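Local coordinates for protein staphylococcal enterotoxin-like toxin (PDB 4DXG) that binds a sialylated, fucosylated glycan and, as a staphylococcal superantigen-like protein, probably acts in evasion of host immunity, at residues A21-P26 with E140-L145; Y92-I97 with N185-V190; V105-G110 with F129-E134. All coordinates share one frame; numbering follows the deposited sequence.

Contact 1: A21-P26 with E140-L145; sequences AYYTKP and ELDFKL. With PIN (piperazine-N,N'-bis(2-ethanesulfonic acid)), chain C.
F143 turns the rim of its ring toward two backbone carbonyls at once. F143 CZ lies 3.2 Å from K25 O, and F143 CE1 lies 3.5 Å from Y22 O. Both oxygens sit at the ring edge, near its plane, where the slightly positive C-H groups are. F143 also belongs to an aromatic cluster with Y22 and Y23, largely buried where the OB-fold domain meets the long helix 138-153 of the beta-grasp domain. The type I turn Y22 to K25 starts on the last residue of helix 17-22 and brings the two carbonyls round F143. F143 holds CG anti to its own nitrogen (chi1 -162°), which sends the ring off the helix toward the turn. Its edge is turned to the face of the Y22 ring in an offset edge-to-face pair, with the planes at 88°. Y23 meets F143 obliquely instead, and Y23 CD1 is 3.5 Å from F143 CD1. The Y22 ring puts its CD2 over the centre of the Y23 ring, 3.6 Å above the plane. K25 O has a polar partner as well, K147 NZ. D142 OD1 pairs with R146 in a salt bridge, which would help hold the carboxylate in place. Y23 OH accepts a hydrogen bond from L182 N and donates to D142 OD2 at a modelled 2.4 Å, so short that the exact length is doubtful.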
loop_
_atom_site.group_PDB
_atom_site.type_symbol
_atom_site.label_atom_id
_atom_site.label_comp_id
_atom_site.label_asym_id
_atom_site.label_seq_id
_atom_site.Cartn_x
_atom_site.Cartn_y
_atom_site.Cartn_z
ATOM N N ALA A 21 -7.978 -7.129 -10.498
ATOM C CA ALA A 21 -8.180 -8.187 -9.517
ATOM C C ALA A 21 -7.211 -8.040 -8.351
ATOM O O ALA A 21 -7.588 -8.290 -7.209
ATOM C CB ALA A 21 -8.055 -9.569 -10.142
ATOM N N TYR A 22 -5.973 -7.625 -8.618
ATOM C CA TYR A 22 -5.028 -7.451 -7.529
ATOM C C TYR A 22 -5.555 -6.354 -6.607
ATOM O O TYR A 22 -5.668 -6.566 -5.388
ATOM C CB TYR A 22 -3.601 -7.156 -7.995
ATOM C CG TYR A 22 -2.660 -7.041 -6.823
ATOM C CD1 TYR A 22 -2.196 -8.176 -6.158
ATOM C CD2 TYR A 22 -2.270 -5.787 -6.328
ATOM C CE1 TYR A 22 -1.351 -8.064 -5.038
ATOM C CE2 TYR A 22 -1.411 -5.667 -5.211
ATOM C CZ TYR A 22 -0.977 -6.812 -4.575
ATOM O OH TYR A 22 -0.138 -6.698 -3.493
ATOM N N TYR A 23 -5.940 -5.213 -7.186
ATOM C CA TYR A 23 -6.277 -4.020 -6.384
ATOM C C TYR A 23 -7.738 -3.960 -5.912
ATOM O O TYR A 23 -8.175 -2.984 -5.323
ATOM C CB TYR A 23 -5.849 -2.751 -7.106
ATOM C CG TYR A 23 -4.341 -2.496 -7.057
ATOM C CD1 TYR A 23 -3.748 -1.971 -5.883
ATOM C CD2 TYR A 23 -3.495 -2.789 -8.163
ATOM C CE1 TYR A 23 -2.387 -1.716 -5.789
ATOM C CE2 TYR A 23 -2.098 -2.510 -8.096
ATOM C CZ TYR A 23 -1.560 -1.966 -6.878
ATOM O OH TYR A 23 -0.220 -1.661 -6.714
ATOM N N THR A 24 -8.491 -5.020 -6.153
ATOM C CA THR A 24 -9.777 -5.145 -5.485
ATOM C C THR A 24 -9.733 -6.245 -4.410
ATOM O O THR A 24 -10.715 -6.489 -3.725
ATOM C CB THR A 24 -10.969 -5.385 -6.478
ATOM O OG1 THR A 24 -10.747 -6.601 -7.221
ATOM C CG2 THR A 24 -11.136 -4.186 -7.426
ATOM N N LYS A 25 -8.590 -6.891 -4.253
ATOM C CA LYS A 25 -8.412 -7.855 -3.156
ATOM C C LYS A 25 -8.693 -7.222 -1.763
ATOM O O LYS A 25 -8.416 -6.035 -1.528
ATOM C CB LYS A 25 -6.997 -8.407 -3.169
ATOM C CG LYS A 25 -6.751 -9.505 -4.145
ATOM C CD LYS A 25 -5.277 -9.485 -4.515
ATOM C CE LYS A 25 -4.425 -10.145 -3.491
ATOM N NZ LYS A 25 -4.548 -11.625 -3.726
ATOM N N PRO A 26 -9.234 -8.011 -0.836
ATOM C CA PRO A 26 -9.442 -7.403 0.475
ATOM C C PRO A 26 -8.128 -7.144 1.189
ATOM O O PRO A 26 -7.098 -7.779 0.880
ATOM C CB PRO A 26 -10.247 -8.455 1.237
ATOM C CG PRO A 26 -10.134 -9.733 0.435
ATOM C CD PRO A 26 -9.367 -9.476 -0.828
ATOM N N GLU A 140 0.343 0.808 1.494
ATOM C CA GLU A 140 -0.988 1.035 2.033
ATOM C C GLU A 140 -1.618 2.134 1.232
ATOM O O GLU A 140 -2.790 2.064 0.867
ATOM C CB GLU A 140 -0.912 1.419 3.516
ATOM C CG GLU A 140 -2.172 2.103 4.017
ATOM C CD GLU A 140 -2.442 1.915 5.530
ATOM O OE1 GLU A 140 -1.578 1.341 6.265
ATOM O OE2 GLU A 140 -3.525 2.372 5.992
ATOM N N LEU A 141 -0.808 3.136 0.932
ATOM C CA LEU A 141 -1.239 4.312 0.209
ATOM C C LEU A 141 -1.588 3.901 -1.187
ATOM O O LEU A 141 -2.680 4.210 -1.637
ATOM C CB LEU A 141 -0.124 5.344 0.166
ATOM C CG LEU A 141 0.090 6.105 1.455
ATOM C CD1 LEU A 141 1.412 6.784 1.312
ATOM C CD2 LEU A 141 -1.018 7.100 1.785
ATOM N N ASP A 142 -0.670 3.170 -1.835
ATOM C CA ASP A 142 -0.824 2.644 -3.185
ATOM C C ASP A 142 -2.033 1.779 -3.234
ATOM O O ASP A 142 -2.868 1.955 -4.125
ATOM C CB ASP A 142 0.389 1.805 -3.563
ATOM C CG ASP A 142 0.228 1.070 -4.895
ATOM O OD1 ASP A 142 0.366 1.711 -5.986
ATOM O OD2 ASP A 142 0.055 -0.181 -4.860
ATOM N N PHE A 143 -2.157 0.838 -2.288
ATOM C CA PHE A 143 -3.293 -0.087 -2.329
ATOM C C PHE A 143 -4.647 0.598 -2.112
ATOM O O PHE A 143 -5.599 0.383 -2.873
ATOM C CB PHE A 143 -3.134 -1.230 -1.357
ATOM C CG PHE A 143 -4.041 -2.396 -1.666
ATOM C CD1 PHE A 143 -3.670 -3.344 -2.623
ATOM C CD2 PHE A 143 -5.237 -2.573 -0.973
ATOM C CE1 PHE A 143 -4.465 -4.434 -2.902
ATOM C CE2 PHE A 143 -6.085 -3.684 -1.269
ATOM C CZ PHE A 143 -5.704 -4.589 -2.252
ATOM N N LYS A 144 -4.736 1.420 -1.074
ATOM C CA LYS A 144 -5.989 2.091 -0.796
ATOM C C LYS A 144 -6.379 3.144 -1.859
ATOM O O LYS A 144 -7.581 3.330 -2.149
ATOM C CB LYS A 144 -5.974 2.683 0.595
ATOM C CG LYS A 144 -6.277 1.672 1.677
ATOM C CD LYS A 144 -6.208 2.357 3.036
ATOM C CE LYS A 144 -6.520 1.375 4.134
ATOM N NZ LYS A 144 -5.943 1.797 5.454
ATOM N N LEU A 145 -5.397 3.822 -2.450
ATOM C CA LEU A 145 -5.750 4.838 -3.448
ATOM C C LEU A 145 -6.185 4.167 -4.747
ATOM O O LEU A 145 -7.137 4.610 -5.378
ATOM C CB LEU A 145 -4.626 5.819 -3.707
ATOM C CG LEU A 145 -4.299 6.776 -2.576
ATOM C CD1 LEU A 145 -2.904 7.440 -2.775
ATOM C CD2 LEU A 145 -5.401 7.817 -2.377
HETATM C C1 PIN C . -10.257 -14.555 12.119
HETATM C C2 PIN C . -9.423 -15.043 10.934
HETATM N N1 PIN C . -9.789 -14.348 9.701
HETATM C C3 PIN C . -9.949 -15.237 8.552
HETATM C C4 PIN C . -9.967 -12.876 9.574
HETATM C "C1'" PIN C . -9.659 -12.033 5.095
HETATM C "C2'" PIN C . -9.121 -13.300 5.783
HETATM N "N1'" PIN C . -9.664 -13.360 7.161
HETATM C "C3'" PIN C . -9.304 -12.419 8.255
HETATM C "C4'" PIN C . -10.620 -14.419 7.465
HETATM S S1 PIN C . -9.974 -15.499 13.480
HETATM S "S1'" PIN C . -9.293 -11.850 3.455
HETATM O O1 PIN C . -10.371 -14.656 14.624
HETATM O O2 PIN C . -10.839 -16.694 13.418
HETATM O O3 PIN C . -8.573 -16.012 13.557
HETATM O "O1'" PIN C . -8.550 -10.569 3.321
HETATM O "O2'" PIN C . -10.596 -11.804 2.722
HETATM O "O3'" PIN C . -8.476 -12.974 2.911
#

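Contact 2: Y92-I97 with N185-V190; sequences YSVGGI and NRMADV. With SIA (N-acetyl-alpha-neuraminic acid), chain B; NDG (2-acetamido-2-deoxy-alpha-D-glucopyranose), chain D.
M187 points its side chain at the strand end that carries V94, and the two side chains meet at an angle. With CG beside its backbone nitrogen and the chain extended beyond, M187 lays SD 4.1 Å from V94 CG1. The sulfur passes near V94 O too, whose polar partner is K139 NZ. G96 N donates to M187 O at 2.8 Å. The bond is bent, 139° at the hydrogen, and the donor is tilted from the carbonyl plane. G95 and G96 both have positive phi, and this turn of the chain offers the G96 N-H to M187. At the far end V190 also points toward the strand, and V190 CG1 rests 3.5 Å from I97 O. The side chains of N185, R186 and D189 extend from the same loop to the sugars. R186 bends at chi3 (67°) and holds SIA O9 at its guanidinium edge, in plane, with NE 2.8 Å away. R186 NH2 bonds SIA O8. SIA O9 in turn donates to D189 OD2 at 2.6 Å, and N185 ND2 bonds NDG O5. The strand of the OB-fold domain thus backs a loop of the beta-grasp domain that forms part of the sialylated-glycan binding site.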
loop_
_atom_site.group_PDB
_atom_site.type_symbol
_atom_site.label_atom_id
_atom_site.label_comp_id
_atom_site.label_asym_id
_atom_site.label_seq_id
_atom_site.Cartn_x
_atom_site.Cartn_y
_atom_site.Cartn_z
ATOM N N TYR A 92 0.272 -14.941 3.873
ATOM C CA TYR A 92 1.491 -14.294 3.428
ATOM C C TYR A 92 1.129 -12.947 2.813
ATOM O O TYR A 92 0.127 -12.843 2.073
ATOM C CB TYR A 92 2.221 -15.210 2.421
ATOM C CG TYR A 92 3.229 -14.542 1.503
ATOM C CD1 TYR A 92 2.831 -14.004 0.265
ATOM C CD2 TYR A 92 4.594 -14.415 1.873
ATOM C CE1 TYR A 92 3.760 -13.370 -0.590
ATOM C CE2 TYR A 92 5.537 -13.780 1.018
ATOM C CZ TYR A 92 5.110 -13.272 -0.208
ATOM O OH TYR A 92 6.029 -12.659 -1.080
ATOM N N SER A 93 1.948 -11.934 3.128
ATOM C CA SER A 93 1.840 -10.599 2.553
ATOM C C SER A 93 3.232 -10.006 2.510
ATOM O O SER A 93 4.122 -10.480 3.203
ATOM C CB SER A 93 0.897 -9.741 3.410
ATOM O OG SER A 93 0.804 -8.391 2.968
ATOM N N VAL A 94 3.405 -8.973 1.687
ATOM C CA VAL A 94 4.705 -8.382 1.392
ATOM C C VAL A 94 4.748 -6.922 1.920
ATOM O O VAL A 94 3.969 -6.079 1.487
ATOM C CB VAL A 94 4.980 -8.423 -0.154
ATOM C CG1 VAL A 94 6.370 -7.958 -0.513
ATOM C CG2 VAL A 94 4.825 -9.785 -0.667
ATOM N N GLY A 95 5.620 -6.638 2.888
ATOM C CA GLY A 95 5.867 -5.269 3.337
ATOM C C GLY A 95 4.759 -4.688 4.174
ATOM O O GLY A 95 3.961 -5.435 4.748
ATOM N N GLY A 96 4.708 -3.351 4.259
ATOM C CA GLY A 96 3.615 -2.640 4.957
ATOM C C GLY A 96 3.744 -2.647 6.475
ATOM O O GLY A 96 2.762 -2.433 7.219
ATOM N N ILE A 97 4.959 -2.907 6.946
ATOM C CA ILE A 97 5.292 -2.871 8.363
ATOM C C ILE A 97 5.714 -1.443 8.721
ATOM O O ILE A 97 6.593 -0.849 8.024
ATOM C CB ILE A 97 6.494 -3.798 8.653
ATOM C CG1 ILE A 97 6.304 -5.174 7.978
ATOM C CG2 ILE A 97 6.826 -3.859 10.178
ATOM C CD1 ILE A 97 7.330 -6.191 8.439
ATOM N N ASN A 185 9.780 -4.011 -3.728
ATOM C CA ASN A 185 10.736 -3.418 -2.792
ATOM C C ASN A 185 10.156 -2.166 -2.102
ATOM O O ASN A 185 10.455 -1.869 -0.929
ATOM C CB ASN A 185 12.109 -3.165 -3.480
ATOM C CG ASN A 185 12.079 -2.043 -4.530
ATOM O OD1 ASN A 185 11.380 -2.115 -5.540
ATOM N ND2 ASN A 185 12.879 -1.018 -4.301
ATOM N N ARG A 186 9.286 -1.479 -2.831
ATOM C CA ARG A 186 8.723 -0.219 -2.408
ATOM C C ARG A 186 7.622 -0.430 -1.390
ATOM O O ARG A 186 7.294 0.463 -0.619
ATOM C CB ARG A 186 8.207 0.537 -3.639
ATOM C CG ARG A 186 9.319 0.928 -4.605
ATOM C CD ARG A 186 8.812 1.802 -5.692
ATOM N NE ARG A 186 8.382 3.134 -5.210
ATOM C CZ ARG A 186 7.476 3.880 -5.830
ATOM N NH1 ARG A 186 6.871 3.436 -6.948
ATOM N NH2 ARG A 186 7.183 5.079 -5.356
ATOM N N MET A 187 7.058 -1.625 -1.362
ATOM C CA MET A 187 6.100 -1.998 -0.315
ATOM C C MET A 187 6.627 -1.932 1.127
ATOM O O MET A 187 5.850 -1.999 2.090
ATOM C CB MET A 187 5.524 -3.370 -0.621
ATOM C CG MET A 187 4.642 -3.316 -1.857
ATOM S SD MET A 187 4.133 -4.946 -2.252
ATOM C CE MET A 187 3.001 -4.646 -3.625
ATOM N N ALA A 188 7.940 -1.759 1.262
ATOM C CA ALA A 188 8.618 -1.681 2.541
ATOM C C ALA A 188 8.944 -0.249 2.866
ATOM O O ALA A 188 9.346 0.050 4.003
ATOM C CB ALA A 188 9.914 -2.502 2.512
ATOM N N ASP A 189 8.799 0.639 1.885
ATOM C CA ASP A 189 9.148 2.032 2.097
ATOM C C ASP A 189 8.128 2.689 3.026
ATOM O O ASP A 189 6.928 2.444 2.912
ATOM C CB ASP A 189 9.272 2.784 0.759
ATOM C CG ASP A 189 10.592 2.465 0.001
ATOM O OD1 ASP A 189 11.668 2.224 0.617
ATOM O OD2 ASP A 189 10.561 2.466 -1.246
ATOM N N VAL A 190 8.596 3.505 3.961
ATOM C CA VAL A 190 7.653 4.183 4.856
ATOM C C VAL A 190 7.884 5.710 4.911
ATOM O O VAL A 190 8.983 6.217 4.672
ATOM C CB VAL A 190 7.605 3.551 6.281
ATOM C CG1 VAL A 190 7.410 2.042 6.218
ATOM C CG2 VAL A 190 8.872 3.836 7.025
HETATM C C1 SIA B . 9.234 8.972 -7.130
HETATM C C2 SIA B . 10.766 8.778 -7.097
HETATM C C3 SIA B . 11.439 10.161 -7.102
HETATM C C4 SIA B . 11.307 10.895 -5.761
HETATM C C5 SIA B . 11.681 10.018 -4.554
HETATM C C6 SIA B . 10.952 8.679 -4.684
HETATM C C7 SIA B . 11.278 7.657 -3.592
HETATM C C8 SIA B . 10.598 6.329 -3.887
HETATM C C9 SIA B . 10.632 5.364 -2.688
HETATM C C10 SIA B . 12.039 11.134 -2.347
HETATM C C11 SIA B . 11.326 11.848 -1.251
HETATM N N5 SIA B . 11.246 10.730 -3.348
HETATM O O1A SIA B . 8.765 9.897 -7.862
HETATM O O1B SIA B . 8.502 8.189 -6.459
HETATM O O4 SIA B . 12.135 12.073 -5.680
HETATM O O6 SIA B . 11.279 8.083 -5.956
HETATM O O7 SIA B . 12.668 7.410 -3.626
HETATM O O8 SIA B . 9.251 6.635 -4.304
HETATM O O9 SIA B . 9.885 4.177 -3.027
HETATM O O10 SIA B . 13.249 10.932 -2.294
HETATM C C1 NDG D . 13.400 -0.396 -7.698
HETATM C C2 NDG D . 12.630 -0.239 -9.008
HETATM C C3 NDG D . 12.622 1.232 -9.517
HETATM C C4 NDG D . 12.234 2.253 -8.441
HETATM C C5 NDG D . 13.081 2.010 -7.193
HETATM C C6 NDG D . 12.708 3.057 -6.131
HETATM C C7 NDG D . 12.403 -2.218 -10.508
HETATM C C8 NDG D . 12.974 -2.991 -11.687
HETATM O O5 NDG D . 13.036 0.643 -6.751
HETATM O O3 NDG D . 11.640 1.423 -10.514
HETATM O O4 NDG D . 12.420 3.595 -8.935
HETATM O O6 NDG D . 13.044 2.630 -4.838
HETATM O O7 NDG D . 11.391 -2.655 -9.955
HETATM N N2 NDG D . 13.056 -1.118 -10.095
HETATM O O1 NDG D . 14.787 -0.321 -7.942
#

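Contact 3: V105-G110 with F129-E134; sequences VDHKAG and FKITKE
An antiparallel beta hairpin, strands 107-116 and 122-131, is joined here near its open end. H107 and I131 form a hydrogen-bonded pair. H107 N reaches I131 O at 3.0 Å, and I131 N reaches H107 O at 2.7 Å; both bonds are nearly straight. A109 and F129 make the next hydrogen-bonded pair, with F129 N 2.7 Å from A109 O. K108 and K130 lie between them as a non-hydrogen-bonded pair, and there K108 CA comes within 3.1 Å of F129 O. The side chains of H107, A109, F129 and I131 share one face of the sheet. H107 and I131 run side by side, and I131 CD1 meets the histidine ring edge at H107 CD2, 4.0 Å away. The same methyl lies at the F129 ring edge, in plane. The imidazole NE2 is tied to I196 O. On the other face K130 bends at chi2 and chi3, which brings its amine to D106. K130 NZ is 3.3 Å from D106 OD1 in a salt bridge, with only a weak hydrogen bond to OD2. Beyond the paired residues, V105 CG2 lies 3.8 Å from E134 CB, the two side chains crossing at about a right angle. E134 OE1 accepts a hydrogen bond from S102 N. Outer strand 122-131 packs F129 against L141 and L145 of helix 138-153, so this face of the sheet meets the helix, as in a beta-grasp domain.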
loop_
_atom_site.group_PDB
_atom_site.type_symbol
_atom_site.label_atom_id
_atom_site.label_comp_id
_atom_site.label_asym_id
_atom_site.label_seq_id
_atom_site.Cartn_x
_atom_site.Cartn_y
_atom_site.Cartn_z
ATOM N N VAL A 105 -3.320 10.541 15.804
ATOM C CA VAL A 105 -3.177 10.996 14.449
ATOM C C VAL A 105 -4.562 11.004 13.835
ATOM O O VAL A 105 -5.275 10.008 13.919
ATOM C CB VAL A 105 -2.270 10.071 13.641
ATOM C CG1 VAL A 105 -2.110 10.620 12.210
ATOM C CG2 VAL A 105 -0.933 9.917 14.337
ATOM N N ASP A 106 -4.919 12.147 13.239
ATOM C CA ASP A 106 -6.134 12.309 12.432
ATOM C C ASP A 106 -5.897 13.436 11.414
ATOM O O ASP A 106 -6.194 14.619 11.668
ATOM C CB ASP A 106 -7.365 12.592 13.302
ATOM C CG ASP A 106 -8.672 12.527 12.506
ATOM O OD1 ASP A 106 -8.603 12.447 11.258
ATOM O OD2 ASP A 106 -9.771 12.547 13.121
ATOM N N HIS A 107 -5.343 13.046 10.271
ATOM C CA HIS A 107 -4.858 13.966 9.262
ATOM C C HIS A 107 -5.609 13.631 7.985
ATOM O O HIS A 107 -5.830 12.458 7.687
ATOM C CB HIS A 107 -3.354 13.762 9.127
ATOM C CG HIS A 107 -2.700 14.592 8.068
ATOM N ND1 HIS A 107 -2.176 15.844 8.321
ATOM C CD2 HIS A 107 -2.451 14.338 6.763
ATOM C CE1 HIS A 107 -1.636 16.321 7.213
ATOM N NE2 HIS A 107 -1.790 15.426 6.253
ATOM N N LYS A 108 -6.108 14.640 7.273
ATOM C CA LYS A 108 -6.602 14.380 5.908
ATOM C C LYS A 108 -5.885 15.227 4.865
ATOM O O LYS A 108 -5.494 16.364 5.131
ATOM C CB LYS A 108 -8.137 14.416 5.792
ATOM C CG LYS A 108 -8.771 15.680 6.134
ATOM C CD LYS A 108 -10.294 15.546 6.089
ATOM C CE LYS A 108 -10.962 16.707 6.847
ATOM N NZ LYS A 108 -12.452 16.628 6.774
ATOM N N ALA A 109 -5.637 14.628 3.710
ATOM C CA ALA A 109 -4.988 15.330 2.607
ATOM C C ALA A 109 -5.907 15.361 1.392
ATOM O O ALA A 109 -6.742 14.470 1.192
ATOM C CB ALA A 109 -3.677 14.716 2.278
ATOM N N GLY A 110 -5.771 16.437 0.620
ATOM C CA GLY A 110 -6.635 16.681 -0.514
ATOM C C GLY A 110 -6.200 15.844 -1.678
ATOM O O GLY A 110 -5.012 15.746 -1.966
ATOM N N PHE A 129 -8.421 12.414 1.748
ATOM C CA PHE A 129 -7.902 11.116 2.113
ATOM C C PHE A 129 -7.481 11.107 3.561
ATOM O O PHE A 129 -6.648 11.910 3.995
ATOM C CB PHE A 129 -6.751 10.721 1.192
ATOM C CG PHE A 129 -6.253 9.338 1.410
ATOM C CD1 PHE A 129 -6.923 8.248 0.845
ATOM C CD2 PHE A 129 -5.117 9.107 2.174
ATOM C CE1 PHE A 129 -6.436 6.927 1.011
ATOM C CE2 PHE A 129 -4.634 7.802 2.357
ATOM C CZ PHE A 129 -5.295 6.710 1.770
ATOM N N LYS A 130 -8.072 10.174 4.302
ATOM C CA LYS A 130 -7.889 10.163 5.740
ATOM C C LYS A 130 -6.683 9.315 6.119
ATOM O O LYS A 130 -6.579 8.174 5.711
ATOM C CB LYS A 130 -9.171 9.764 6.460
ATOM C CG LYS A 130 -9.155 10.239 7.925
ATOM C CD LYS A 130 -10.488 10.864 8.405
ATOM C CE LYS A 130 -10.686 10.575 9.927
ATOM N NZ LYS A 130 -11.708 11.438 10.652
ATOM N N ILE A 131 -5.732 9.917 6.807
ATOM C CA ILE A 131 -4.565 9.224 7.310
ATOM C C ILE A 131 -4.732 9.194 8.809
ATOM O O ILE A 131 -4.957 10.232 9.438
ATOM C CB ILE A 131 -3.186 9.942 6.958
ATOM C CG1 ILE A 131 -2.808 9.772 5.469
ATOM C CG2 ILE A 131 -2.020 9.444 7.867
ATOM C CD1 ILE A 131 -3.038 11.035 4.648
ATOM N N THR A 132 -4.616 8.002 9.375
ATOM C CA THR A 132 -4.757 7.832 10.795
ATOM C C THR A 132 -3.472 7.239 11.422
ATOM O O THR A 132 -3.459 6.841 12.574
ATOM C CB THR A 132 -6.005 6.984 11.114
ATOM O OG1 THR A 132 -5.741 5.625 10.778
ATOM C CG2 THR A 132 -7.245 7.444 10.311
ATOM N N LYS A 133 -2.389 7.216 10.664
ATOM C CA LYS A 133 -1.124 6.685 11.126
ATOM C C LYS A 133 0.028 7.686 10.968
ATOM O O LYS A 133 0.220 8.266 9.906
ATOM C CB LYS A 133 -0.802 5.394 10.368
ATOM C CG LYS A 133 -1.512 4.153 10.920
ATOM C CD LYS A 133 -1.344 2.956 9.996
ATOM C CE LYS A 133 0.119 2.397 9.890
ATOM N NZ LYS A 133 1.092 2.590 11.025
ATOM N N GLU A 134 0.804 7.876 12.030
ATOM C CA GLU A 134 1.982 8.739 12.038
ATOM C C GLU A 134 3.048 8.266 11.008
ATOM O O GLU A 134 3.823 9.084 10.409
ATOM C CB GLU A 134 2.520 8.689 13.457
ATOM C CG GLU A 134 3.587 9.647 13.852
ATOM C CD GLU A 134 4.079 9.372 15.284
ATOM O OE1 GLU A 134 3.746 8.319 15.870
ATOM O OE2 GLU A 134 4.809 10.205 15.844
#

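How the contacts relate
From the N terminus, 21-26 comes first and waits for 140-145; contact 1 thus closes a loop that takes in most of the OB-fold domain and the first beta-grasp hairpin. Segment 92-97 opens contact 2, which closes only at 185-190, past the end of contact 1. The two loops therefore cross, and both join the OB-fold domain to the beta-grasp domain. Contact 3 is the local one: its hairpin lies within both loops. Helix 138-153, which carries one side of contact 1, lies over the hairpin of contact 3. Contacts 1 and 2 meet where Y22 OH touches M187 CE. Contacts 2 and 3 do not touch.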